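Local coordinates for OxsB protein (Bacillus megaterium, PDB 5UL3) that catalyses the cobalamin- and S-adenosylmethionine-dependent radical ring contraction of dAMP to the oxetane aldehyde from which the nucleoside analogue oxetanocin A is made, at residues 544-547 and 548-552; 605-608 and 609-613; 638-641 and 642-646. One frame throughout, in Å; residues are numbered along the deposited sequence. Where two conformers were deposited one is given.

Contact 1 (544-547 and 548-552); sequences MEIL and MNTPY. With EDO (1,2-ethanediol), chain Y.
A type II beta turn from Leu547 to Thr550 leads the chain, beside the cobalamin pocket, into helix 551-563, with Thr550 as the N-cap. Thr550 OG1 donates to Leu547 O at 2.8 Å, 24° off the carbonyl plane, and also serves a backbone N of the first helical turn, so one hydroxyl ties the turn to the helix start. The torsion that places OG1 between the backbone N and C (chi1 53°) lets it do both. Two residues on, the Tyr552 ring turns back toward the side chains of 544-547: Ile546 CD1 meets its edge near the ring plane, 3.7 Å from CE1, and the two side chains cross at about a right angle. Met544, bent at chi2 and chi3, sets SD above the ring face at 5.0 Å from the centroid, a distant Met-aromatic contact. The phenol OH of Tyr552 is bound to Asp477 and to Leu479 N. At Glu545, an S-adenosylmethionine-binding residue, an ethanediol probably left from crystallisation bridges the backbone: N donates to its O1 at 3.0 Å, while its O2 donates to Glu545 O at 2.7 Å. Ile546 pairs with Tyr581 of the antiparallel strand 580-581, Leu547 touches cobalamin, and Met548 and Asn549 lean on helix 218-222.

Contact 2 (605-608 and 609-613); sequences FGVM and YTIKS
The backbone of 605-613 runs as one stretch of helix 588-617, kinked where the N atoms of Gly606 and Val607 make no bond to the preceding turn. Beyond the kink the i to i+4 bonds resume, from Tyr609 N to Phe605 O at 2.7 Å and from Ile611 N to Val607 O at 2.9 Å. Gly606 O takes two donors from opposite faces of its carbonyl plane: Thr610 N at 3.0 Å and Thr610 OG1 at 2.7 Å. The hydroxyl is turned back beside its own backbone N (chi1 -57°), which brings it to the carbonyl one turn earlier. On the exposed side the Phe605 and Tyr609 rings are nearly parallel (22°) but displaced, with little overlap; Tyr609 CB sits over the rim of one face of the Phe605 ring, and Phe605 CZ reaches Tyr609 CD1 at 4.1 Å. On the buried side Ile611 CD1 touches both Val607 CG1, at 4.0 Å, and Met608 SD, at 3.9 Å. Val607 and Thr610 pack on helix 720-730, Met608 and Ile611 on helix 620-648. Val607, Met608 and Ile611 thus give an apolar face to neighbouring helices of the C-terminal bundle, the aromatic pair lies on the exposed side, and the buried Thr610 hydroxyl has its proton spent on the helix's own backbone.

Contact 3 (638-641 and 642-646); sequences HFLL and KYLVY. With EDO (1,2-ethanediol), chain H.
Lys642 runs alongside Phe639 on a buried turn of helix 620-648. The lysine chain stays extended until chi4, where it bends; its CD meets the edge of the Phe639 ring near the plane, 3.7 Å from CD1. The methylene chain thus runs past the ring rim, and the ammonium beyond it forms a salt bridge with Glu494. His638 CD2 stands 3.5 Å above the centre of one Phe639 face, while Phe639 CD2 lies in the plane of the imidazole at its edge, so the two neighbouring rings meet T-shaped. Their opposed first torsions, 171° for His638 and -74° for Phe639, turn the two successive rings toward each other. The imidazole is held at both nitrogens: NE2 bonds to Glu494, and ND1 pairs in plane with O1 of an ethanediol at 2.7 Å, either atom being a possible donor. Farther along, Leu640 CD1 meets Leu644 CD1 at 4.0 Å, and Leu641 CD1 meets Val645 CG2 at the same 4.0 Å. In each pair the partners are one helical turn apart and meet at a slant. Backbone bonds follow, with Leu644 N to Leu640 O at 2.8 Å, whereas Lys642 N to His638 O is weak at 3.5 Å. Tyr534 stacks on His638, and the Phe639 and Tyr643 rings meet Phe661 and Trp693 respectively. Glu494 OE2 is shared by His638 and Lys642, whose NE2 and NZ are 5.5 Å apart; a carboxylate bound to both would probably offset the lysine's charge in this buried place and could favour a protonated histidine, though its charge is not seen.

Overall arrangement
Each contact joins immediately consecutive residues, so none closes a long loop; the three follow in series, without nesting or crossing. Contact 1 comes first, where the chain passes the cobalamin and S-adenosylmethionine sites and turns from strand 546-547 into helix 551-563. Contact 2 lies in helix 588-617, and contact 3 in helix 620-648, the next helix of the chain. Their centres are about 23 Å apart, on the same side of the chain's centre, and helix 683-709 touches both. Contact 1 lies about 30 Å from contact 2 and about 27 Å from contact 3, centre to centre. The series therefore runs from the cofactor-binding region into the C-terminal helix bundle.

Contact 1 (544-547 and 548-552)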
ATOM      1  N   MET A 544       1.378 -14.768 -13.242  1.00 25.73           N
ATOM      2  CA  MET A 544       2.449 -14.515 -12.291  1.00 23.66           C
ATOM      3  C   MET A 544       3.467 -13.539 -12.859  1.00 28.42           C
ATOM      4  O   MET A 544       3.934 -13.693 -13.994  1.00 30.15           O
ATOM      5  CB  MET A 544       3.146 -15.827 -11.927  1.00 27.26           C
ATOM      6  CG  MET A 544       4.368 -15.651 -11.021  1.00 30.33           C
ATOM      7  SD  MET A 544       3.974 -15.126  -9.343  1.00 30.40           S
ATOM      8  CE  MET A 544       3.140 -16.559  -8.687  1.00 33.89           C
ATOM      9  N   GLU A 545       3.781 -12.517 -12.070  1.00 27.88           N
ATOM     10  CA  GLU A 545       4.877 -11.596 -12.335  1.00 31.02           C
ATOM     11  C   GLU A 545       5.946 -11.899 -11.299  1.00 29.56           C
ATOM     12  O   GLU A 545       5.684 -11.842 -10.093  1.00 35.39           O
ATOM     13  CB  GLU A 545       4.409 -10.137 -12.270  1.00 31.61           C
ATOM     14  CG  GLU A 545       3.525  -9.762 -13.448  1.00 35.70           C
ATOM     15  CD  GLU A 545       2.834  -8.421 -13.274  1.00 64.88           C
ATOM     16  OE1 GLU A 545       3.164  -7.693 -12.312  1.00 58.69           O
ATOM     17  OE2 GLU A 545       1.952  -8.104 -14.102  1.00 62.46           O
ATOM     18  N   ILE A 546       7.128 -12.271 -11.766  1.00 28.87           N
ATOM     19  CA  ILE A 546       8.163 -12.819 -10.903  1.00 30.07           C
ATOM     20  C   ILE A 546       9.086 -11.682 -10.493  1.00 39.73           C
ATOM     21  O   ILE A 546       9.835 -11.147 -11.320  1.00 33.66           O
ATOM     22  CB  ILE A 546       8.925 -13.950 -11.603  1.00 32.35           C
ATOM     23  CG1 ILE A 546       7.928 -15.008 -12.084  1.00 34.09           C
ATOM     24  CG2 ILE A 546       9.944 -14.557 -10.662  1.00 29.00           C
ATOM     25  CD1 ILE A 546       8.562 -16.172 -12.824  1.00 30.08           C
ATOM     26  N   LEU A 547       9.029 -11.302  -9.219  1.00 32.72           N
ATOM     27  CA  LEU A 547       9.850 -10.193  -8.768  1.00 30.74           C
ATOM     28  C   LEU A 547      11.257 -10.676  -8.445  1.00 33.22           C
ATOM     29  O   LEU A 547      11.508 -11.874  -8.270  1.00 32.70           O
ATOM     30  CB  LEU A 547       9.229  -9.516  -7.541  1.00 27.98           C
ATOM     31  CG  LEU A 547       7.867  -8.832  -7.684  1.00 36.52           C
ATOM     32  CD1 LEU A 547       7.497  -8.140  -6.386  1.00 35.14           C
ATOM     33  CD2 LEU A 547       7.845  -7.843  -8.841  1.00 38.92           C
ATOM     34  N   MET A 548      12.181  -9.717  -8.362  1.00 32.11           N
ATOM     35  CA  MET A 548      13.532 -10.023  -7.918  1.00 35.98           C
ATOM     36  C   MET A 548      13.509 -10.537  -6.483  1.00 34.03           C
ATOM     37  O   MET A 548      12.610 -10.215  -5.696  1.00 32.12           O
ATOM     38  CB  MET A 548      14.428  -8.776  -8.011  1.00 34.66           C
ATOM     39  CG  MET A 548      14.556  -8.187  -9.412  1.00 42.94           C
ATOM     40  SD  MET A 548      15.447  -6.601  -9.414  1.00 38.46           S
ATOM     41  CE  MET A 548      17.011  -7.103  -8.692  1.00 35.75           C
ATOM     42  N   ASN A 549      14.499 -11.364  -6.151  1.00 32.05           N
ATOM     43  CA  ASN A 549      14.750 -11.827  -4.788  1.00 30.96           C
ATOM     44  C   ASN A 549      13.649 -12.728  -4.246  1.00 39.05           C
ATOM     45  O   ASN A 549      13.482 -12.835  -3.025  1.00 39.73           O
ATOM     46  CB  ASN A 549      14.968 -10.648  -3.828  1.00 31.94           C
ATOM     47  CG  ASN A 549      16.207  -9.853  -4.166  1.00 44.27           C
ATOM     48  OD1 ASN A 549      17.237 -10.419  -4.536  1.00 38.02           O
ATOM     49  ND2 ASN A 549      16.113  -8.535  -4.056  1.00 40.36           N
ATOM     50  N   THR A 550      12.889 -13.400  -5.131  1.00 33.88           N
ATOM     51  CA  THR A 550      11.833 -14.288  -4.683  1.00 29.01           C
ATOM     52  C   THR A 550      12.276 -15.746  -4.742  1.00 28.95           C
ATOM     53  O   THR A 550      13.017 -16.139  -5.646  1.00 31.52           O
ATOM     54  CB  THR A 550      10.591 -14.142  -5.563  1.00 27.43           C
ATOM     55  OG1 THR A 550      10.959 -14.320  -6.941  1.00 29.78           O
ATOM     56  CG2 THR A 550       9.937 -12.775  -5.342  1.00 26.81           C
ATOM     57  N   PRO A 551      11.783 -16.561  -3.806  1.00 28.47           N
ATOM     58  CA  PRO A 551      11.922 -18.017  -3.963  1.00 24.80           C
ATOM     59  C   PRO A 551      11.430 -18.515  -5.304  1.00 35.03           C
ATOM     60  O   PRO A 551      12.030 -19.436  -5.874  1.00 31.43           O
ATOM     61  CB  PRO A 551      11.070 -18.564  -2.805  1.00 31.36           C
ATOM     62  CG  PRO A 551      11.135 -17.511  -1.765  1.00 29.93           C
ATOM     63  CD  PRO A 551      11.105 -16.211  -2.550  1.00 24.15           C
ATOM     64  N   TYR A 552      10.354 -17.928  -5.836  1.00 30.83           N
ATOM     65  CA  TYR A 552       9.837 -18.398  -7.119  1.00 28.02           C
ATOM     66  C   TYR A 552      10.834 -18.157  -8.250  1.00 29.84           C
ATOM     67  O   TYR A 552      10.974 -19.000  -9.146  1.00 30.52           O
ATOM     68  CB  TYR A 552       8.494 -17.736  -7.434  1.00 30.87           C
ATOM     69  CG  TYR A 552       7.677 -18.484  -8.480  1.00 27.90           C
ATOM     70  CD1 TYR A 552       7.858 -18.238  -9.838  1.00 26.63           C
ATOM     71  CD2 TYR A 552       6.724 -19.430  -8.105  1.00 29.89           C
ATOM     72  CE1 TYR A 552       7.115 -18.914 -10.807  1.00 31.50           C
ATOM     73  CE2 TYR A 552       5.983 -20.118  -9.063  1.00 28.97           C
ATOM     74  CZ  TYR A 552       6.183 -19.852 -10.408  1.00 25.24           C
ATOM     75  OH  TYR A 552       5.469 -20.516 -11.377  1.00 31.48           O
TER
HETATM   76  C1  EDO Y 824       1.592 -11.200  -8.588  1.00 39.42           C
HETATM   77  O1  EDO Y 824       1.878 -11.488  -9.960  1.00 36.82           O
HETATM   78  C2  EDO Y 824       2.761 -11.646  -7.722  1.00 40.64           C
HETATM   79  O2  EDO Y 824       3.975 -11.067  -8.208  1.00 36.58           O

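Contact 2 (605-608 and 609-613)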
ATOM      1  N   PHE A 605      -9.962  -3.200 -22.913  1.00 26.68           N
ATOM      2  CA  PHE A 605      -9.552  -2.253 -21.885  1.00 29.04           C
ATOM      3  C   PHE A 605     -10.216  -0.895 -22.076  1.00 28.82           C
ATOM      4  O   PHE A 605     -10.718  -0.301 -21.117  1.00 29.30           O
ATOM      5  CB  PHE A 605      -8.034  -2.097 -21.876  1.00 30.54           C
ATOM      6  CG  PHE A 605      -7.562  -1.127 -20.841  1.00 30.58           C
ATOM      7  CD1 PHE A 605      -7.332  -1.552 -19.547  1.00 38.07           C
ATOM      8  CD2 PHE A 605      -7.410   0.215 -21.143  1.00 33.84           C
ATOM      9  CE1 PHE A 605      -6.925  -0.652 -18.575  1.00 46.64           C
ATOM     10  CE2 PHE A 605      -7.003   1.115 -20.179  1.00 40.55           C
ATOM     11  CZ  PHE A 605      -6.763   0.678 -18.897  1.00 33.43           C
ATOM     12  N   GLY A 606     -10.215  -0.381 -23.307  1.00 27.85           N
ATOM     13  CA  GLY A 606     -10.708   0.975 -23.525  1.00 31.66           C
ATOM     14  C   GLY A 606     -12.179   1.119 -23.189  1.00 32.48           C
ATOM     15  O   GLY A 606     -12.583   2.045 -22.473  1.00 29.25           O
ATOM     16  N   VAL A 607     -13.000   0.196 -23.691  1.00 26.91           N
ATOM     17  CA  VAL A 607     -14.437   0.247 -23.440  1.00 29.19           C
ATOM     18  C   VAL A 607     -14.733  -0.006 -21.963  1.00 29.03           C
ATOM     19  O   VAL A 607     -15.541   0.700 -21.349  1.00 28.47           O
ATOM     20  CB  VAL A 607     -15.177  -0.756 -24.345  1.00 33.83           C
ATOM     21  CG1 VAL A 607     -16.647  -0.776 -24.020  1.00 35.89           C
ATOM     22  CG2 VAL A 607     -14.978  -0.409 -25.807  1.00 37.99           C
ATOM     23  N   MET A 608     -14.096  -1.018 -21.364  1.00 26.91           N
ATOM     24  CA  MET A 608     -14.381  -1.291 -19.956  1.00 31.87           C
ATOM     25  C   MET A 608     -13.841  -0.199 -19.036  1.00 28.05           C
ATOM     26  O   MET A 608     -14.468   0.115 -18.009  1.00 29.92           O
ATOM     27  CB  MET A 608     -13.828  -2.658 -19.549  1.00 30.71           C
ATOM     28  CG  MET A 608     -14.548  -3.817 -20.224  1.00 30.76           C
ATOM     29  SD  MET A 608     -16.349  -3.667 -20.318  1.00 32.06           S
ATOM     30  CE  MET A 608     -16.781  -3.467 -18.580  1.00 33.37           C
ATOM     31  N   TYR A 609     -12.699   0.404 -19.375  1.00 28.24           N
ATOM     32  CA  TYR A 609     -12.244   1.557 -18.605  1.00 31.15           C
ATOM     33  C   TYR A 609     -13.265   2.686 -18.675  1.00 31.45           C
ATOM     34  O   TYR A 609     -13.553   3.345 -17.667  1.00 29.96           O
ATOM     35  CB  TYR A 609     -10.888   2.037 -19.122  1.00 31.81           C
ATOM     36  CG  TYR A 609     -10.370   3.305 -18.467  1.00 33.44           C
ATOM     37  CD1 TYR A 609      -9.573   3.245 -17.331  1.00 44.10           C
ATOM     38  CD2 TYR A 609     -10.665   4.558 -18.995  1.00 46.47           C
ATOM     39  CE1 TYR A 609      -9.090   4.400 -16.733  1.00 53.83           C
ATOM     40  CE2 TYR A 609     -10.187   5.716 -18.405  1.00 49.92           C
ATOM     41  CZ  TYR A 609      -9.399   5.631 -17.277  1.00 55.86           C
ATOM     42  OH  TYR A 609      -8.921   6.780 -16.686  1.00 71.20           O
ATOM     43  N   THR A 610     -13.827   2.917 -19.858  1.00 25.03           N
ATOM     44  CA  THR A 610     -14.799   3.998 -20.019  1.00 30.34           C
ATOM     45  C   THR A 610     -16.069   3.728 -19.213  1.00 29.07           C
ATOM     46  O   THR A 610     -16.587   4.625 -18.538  1.00 28.49           O
ATOM     47  CB  THR A 610     -15.125   4.175 -21.498  1.00 30.17           C
ATOM     48  OG1 THR A 610     -13.913   4.425 -22.215  1.00 28.60           O
ATOM     49  CG2 THR A 610     -16.095   5.355 -21.704  1.00 29.60           C
ATOM     50  N   ILE A 611     -16.580   2.497 -19.275  1.00 26.47           N
ATOM     51  CA  ILE A 611     -17.751   2.113 -18.489  1.00 27.09           C
ATOM     52  C   ILE A 611     -17.481   2.313 -17.005  1.00 31.67           C
ATOM     53  O   ILE A 611     -18.322   2.841 -16.264  1.00 29.49           O
ATOM     54  CB  ILE A 611     -18.134   0.659 -18.808  1.00 24.96           C
ATOM     55  CG1 ILE A 611     -18.781   0.589 -20.203  1.00 25.66           C
ATOM     56  CG2 ILE A 611     -19.035   0.056 -17.709  1.00 24.66           C
ATOM     57  CD1 ILE A 611     -18.920  -0.808 -20.742  1.00 27.58           C
ATOM     58  N   LYS A 612     -16.297   1.909 -16.551  1.00 24.58           N
ATOM     59  CA  LYS A 612     -15.954   2.079 -15.142  1.00 31.11           C
ATOM     60  C   LYS A 612     -15.877   3.556 -14.770  1.00 29.82           C
ATOM     61  O   LYS A 612     -16.335   3.960 -13.691  1.00 36.35           O
ATOM     62  CB  LYS A 612     -14.630   1.366 -14.856  1.00 29.69           C
ATOM     63  CG  LYS A 612     -14.387   0.958 -13.413  1.00 47.01           C
ATOM     64  CD  LYS A 612     -13.497  -0.302 -13.382  1.00 57.24           C
ATOM     65  CE  LYS A 612     -12.581  -0.379 -14.620  1.00 59.93           C
ATOM     66  NZ  LYS A 612     -11.675  -1.575 -14.657  1.00 67.38           N
ATOM     67  N   SER A 613     -15.293   4.372 -15.650  0.50 28.03           N
ATOM     68  CA  SER A 613     -15.194   5.808 -15.412  0.50 32.68           C
ATOM     69  C   SER A 613     -16.571   6.464 -15.348  0.50 35.07           C
ATOM     70  O   SER A 613     -16.819   7.318 -14.488  0.50 34.65           O
ATOM     71  CB  SER A 613     -14.350   6.457 -16.510  0.50 34.29           C
ATOM     72  OG  SER A 613     -14.319   7.864 -16.374  0.50 37.51           O
TER

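Contact 3 (638-641 and 642-646)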
ATOM      1  N   HIS A 638     -14.444 -14.808 -17.223  1.00 25.71           N
ATOM      2  CA  HIS A 638     -14.199 -16.068 -16.529  1.00 30.04           C
ATOM      3  C   HIS A 638     -14.432 -17.253 -17.458  1.00 32.35           C
ATOM      4  O   HIS A 638     -13.610 -18.175 -17.541  1.00 27.61           O
ATOM      5  CB  HIS A 638     -15.088 -16.210 -15.296  1.00 26.25           C
ATOM      6  CG  HIS A 638     -15.018 -17.580 -14.695  1.00 29.02           C
ATOM      7  ND1 HIS A 638     -14.009 -17.956 -13.834  1.00 26.89           N
ATOM      8  CD2 HIS A 638     -15.782 -18.682 -14.885  1.00 28.10           C
ATOM      9  CE1 HIS A 638     -14.170 -19.227 -13.500  1.00 28.86           C
ATOM     10  NE2 HIS A 638     -15.237 -19.692 -14.127  1.00 28.76           N
ATOM     11  N   PHE A 639     -15.561 -17.257 -18.154  1.00 29.90           N
ATOM     12  CA  PHE A 639     -15.875 -18.441 -18.934  1.00 31.50           C
ATOM     13  C   PHE A 639     -15.119 -18.490 -20.250  1.00 32.15           C
ATOM     14  O   PHE A 639     -15.095 -19.548 -20.889  1.00 34.83           O
ATOM     15  CB  PHE A 639     -17.384 -18.543 -19.132  1.00 31.52           C
ATOM     16  CG  PHE A 639     -18.100 -18.976 -17.893  1.00 34.00           C
ATOM     17  CD1 PHE A 639     -17.946 -20.270 -17.413  1.00 31.38           C
ATOM     18  CD2 PHE A 639     -18.882 -18.091 -17.178  1.00 38.01           C
ATOM     19  CE1 PHE A 639     -18.585 -20.681 -16.242  1.00 34.88           C
ATOM     20  CE2 PHE A 639     -19.512 -18.488 -16.006  1.00 33.49           C
ATOM     21  CZ  PHE A 639     -19.368 -19.781 -15.536  1.00 36.96           C
ATOM     22  N   LEU A 640     -14.464 -17.395 -20.639  1.00 26.07           N
ATOM     23  CA  LEU A 640     -13.489 -17.468 -21.719  1.00 32.76           C
ATOM     24  C   LEU A 640     -12.438 -18.529 -21.430  1.00 30.90           C
ATOM     25  O   LEU A 640     -12.156 -19.389 -22.274  1.00 28.75           O
ATOM     26  CB  LEU A 640     -12.811 -16.119 -21.923  1.00 26.21           C
ATOM     27  CG  LEU A 640     -11.508 -16.218 -22.715  1.00 31.64           C
ATOM     28  CD1 LEU A 640     -11.774 -16.503 -24.231  1.00 29.01           C
ATOM     29  CD2 LEU A 640     -10.656 -14.972 -22.527  1.00 31.69           C
ATOM     30  N   LEU A 641     -11.827 -18.472 -20.241  1.00 28.12           N
ATOM     31  CA  LEU A 641     -10.794 -19.448 -19.915  1.00 29.16           C
ATOM     32  C   LEU A 641     -11.368 -20.858 -19.823  1.00 32.10           C
ATOM     33  O   LEU A 641     -10.726 -21.824 -20.253  1.00 33.24           O
ATOM     34  CB  LEU A 641     -10.088 -19.072 -18.614  1.00 23.57           C
ATOM     35  CG  LEU A 641      -8.931 -20.000 -18.266  1.00 29.24           C
ATOM     36  CD1 LEU A 641      -8.004 -20.133 -19.465  1.00 33.82           C
ATOM     37  CD2 LEU A 641      -8.177 -19.447 -17.052  1.00 30.45           C
ATOM     38  N   LYS A 642     -12.572 -21.001 -19.264  1.00 30.43           N
ATOM     39  CA  LYS A 642     -13.188 -22.321 -19.225  1.00 37.79           C
ATOM     40  C   LYS A 642     -13.421 -22.842 -20.639  1.00 35.12           C
ATOM     41  O   LYS A 642     -13.205 -24.029 -20.918  1.00 34.77           O
ATOM     42  CB  LYS A 642     -14.495 -22.273 -18.433  1.00 31.42           C
ATOM     43  CG  LYS A 642     -15.052 -23.638 -18.083  1.00 30.71           C
ATOM     44  CD  LYS A 642     -16.291 -23.521 -17.213  1.00 38.52           C
ATOM     45  CE  LYS A 642     -16.555 -24.802 -16.420  1.00 40.43           C
ATOM     46  NZ  LYS A 642     -15.590 -25.092 -15.292  1.00 37.58           N
ATOM     47  N   TYR A 643     -13.789 -21.945 -21.552  1.00 31.77           N
ATOM     48  CA  TYR A 643     -13.996 -22.309 -22.950  1.00 34.13           C
ATOM     49  C   TYR A 643     -12.684 -22.694 -23.628  1.00 42.71           C
ATOM     50  O   TYR A 643     -12.638 -23.674 -24.384  1.00 38.29           O
ATOM     51  CB  TYR A 643     -14.666 -21.140 -23.662  1.00 31.68           C
ATOM     52  CG  TYR A 643     -15.035 -21.365 -25.110  1.00 35.97           C
ATOM     53  CD1 TYR A 643     -16.036 -22.256 -25.461  1.00 38.97           C
ATOM     54  CD2 TYR A 643     -14.410 -20.648 -26.114  1.00 36.00           C
ATOM     55  CE1 TYR A 643     -16.391 -22.445 -26.796  1.00 42.22           C
ATOM     56  CE2 TYR A 643     -14.762 -20.824 -27.451  1.00 39.83           C
ATOM     57  CZ  TYR A 643     -15.745 -21.724 -27.783  1.00 45.01           C
ATOM     58  OH  TYR A 643     -16.076 -21.895 -29.110  1.00 43.55           O
ATOM     59  N   LEU A 644     -11.610 -21.935 -23.381  1.00 31.14           N
ATOM     60  CA  LEU A 644     -10.312 -22.290 -23.954  1.00 33.58           C
ATOM     61  C   LEU A 644      -9.827 -23.647 -23.449  1.00 41.47           C
ATOM     62  O   LEU A 644      -9.335 -24.469 -24.233  1.00 37.33           O
ATOM     63  CB  LEU A 644      -9.282 -21.199 -23.647  1.00 32.52           C
ATOM     64  CG  LEU A 644      -9.484 -19.844 -24.339  1.00 31.98           C
ATOM     65  CD1 LEU A 644      -8.537 -18.785 -23.765  1.00 28.84           C
ATOM     66  CD2 LEU A 644      -9.264 -19.986 -25.823  1.00 41.61           C
ATOM     67  N   VAL A 645      -9.960 -23.904 -22.144  1.00 32.40           N
ATOM     68  CA  VAL A 645      -9.520 -25.178 -21.578  1.00 35.51           C
ATOM     69  C   VAL A 645     -10.396 -26.315 -22.095  1.00 41.52           C
ATOM     70  O   VAL A 645      -9.915 -27.430 -22.348  1.00 40.72           O
ATOM     71  CB  VAL A 645      -9.519 -25.113 -20.037  1.00 36.85           C
ATOM     72  CG1 VAL A 645      -9.258 -26.505 -19.413  1.00 33.07           C
ATOM     73  CG2 VAL A 645      -8.471 -24.122 -19.549  1.00 35.70           C
ATOM     74  N   TYR A 646     -11.694 -26.052 -22.265  1.00 35.67           N
ATOM     75  CA  TYR A 646     -12.590 -27.059 -22.821  1.00 45.51           C
ATOM     76  C   TYR A 646     -12.167 -27.462 -24.226  1.00 46.53           C
ATOM     77  O   TYR A 646     -12.206 -28.646 -24.579  1.00 41.77           O
ATOM     78  CB  TYR A 646     -14.026 -26.544 -22.850  1.00 38.42           C
ATOM     79  CG  TYR A 646     -14.993 -27.579 -23.372  1.00 45.97           C
ATOM     80  CD1 TYR A 646     -15.489 -28.572 -22.533  1.00 44.50           C
ATOM     81  CD2 TYR A 646     -15.400 -27.577 -24.702  1.00 47.88           C
ATOM     82  CE1 TYR A 646     -16.370 -29.530 -23.002  1.00 50.78           C
ATOM     83  CE2 TYR A 646     -16.281 -28.533 -25.181  1.00 44.32           C
ATOM     84  CZ  TYR A 646     -16.762 -29.504 -24.326  1.00 50.84           C
ATOM     85  OH  TYR A 646     -17.634 -30.458 -24.797  1.00 58.72           O
TER
HETATM   86  C1  EDO H 807     -10.995 -16.150 -13.310  1.00 38.12           C
HETATM   87  O1  EDO H 807     -12.287 -16.284 -12.706  1.00 36.37           O
HETATM   88  C2  EDO H 807     -10.076 -15.497 -12.275  1.00 34.41           C
HETATM   89  O2  EDO H 807      -8.758 -15.445 -12.808  1.00 30.58           O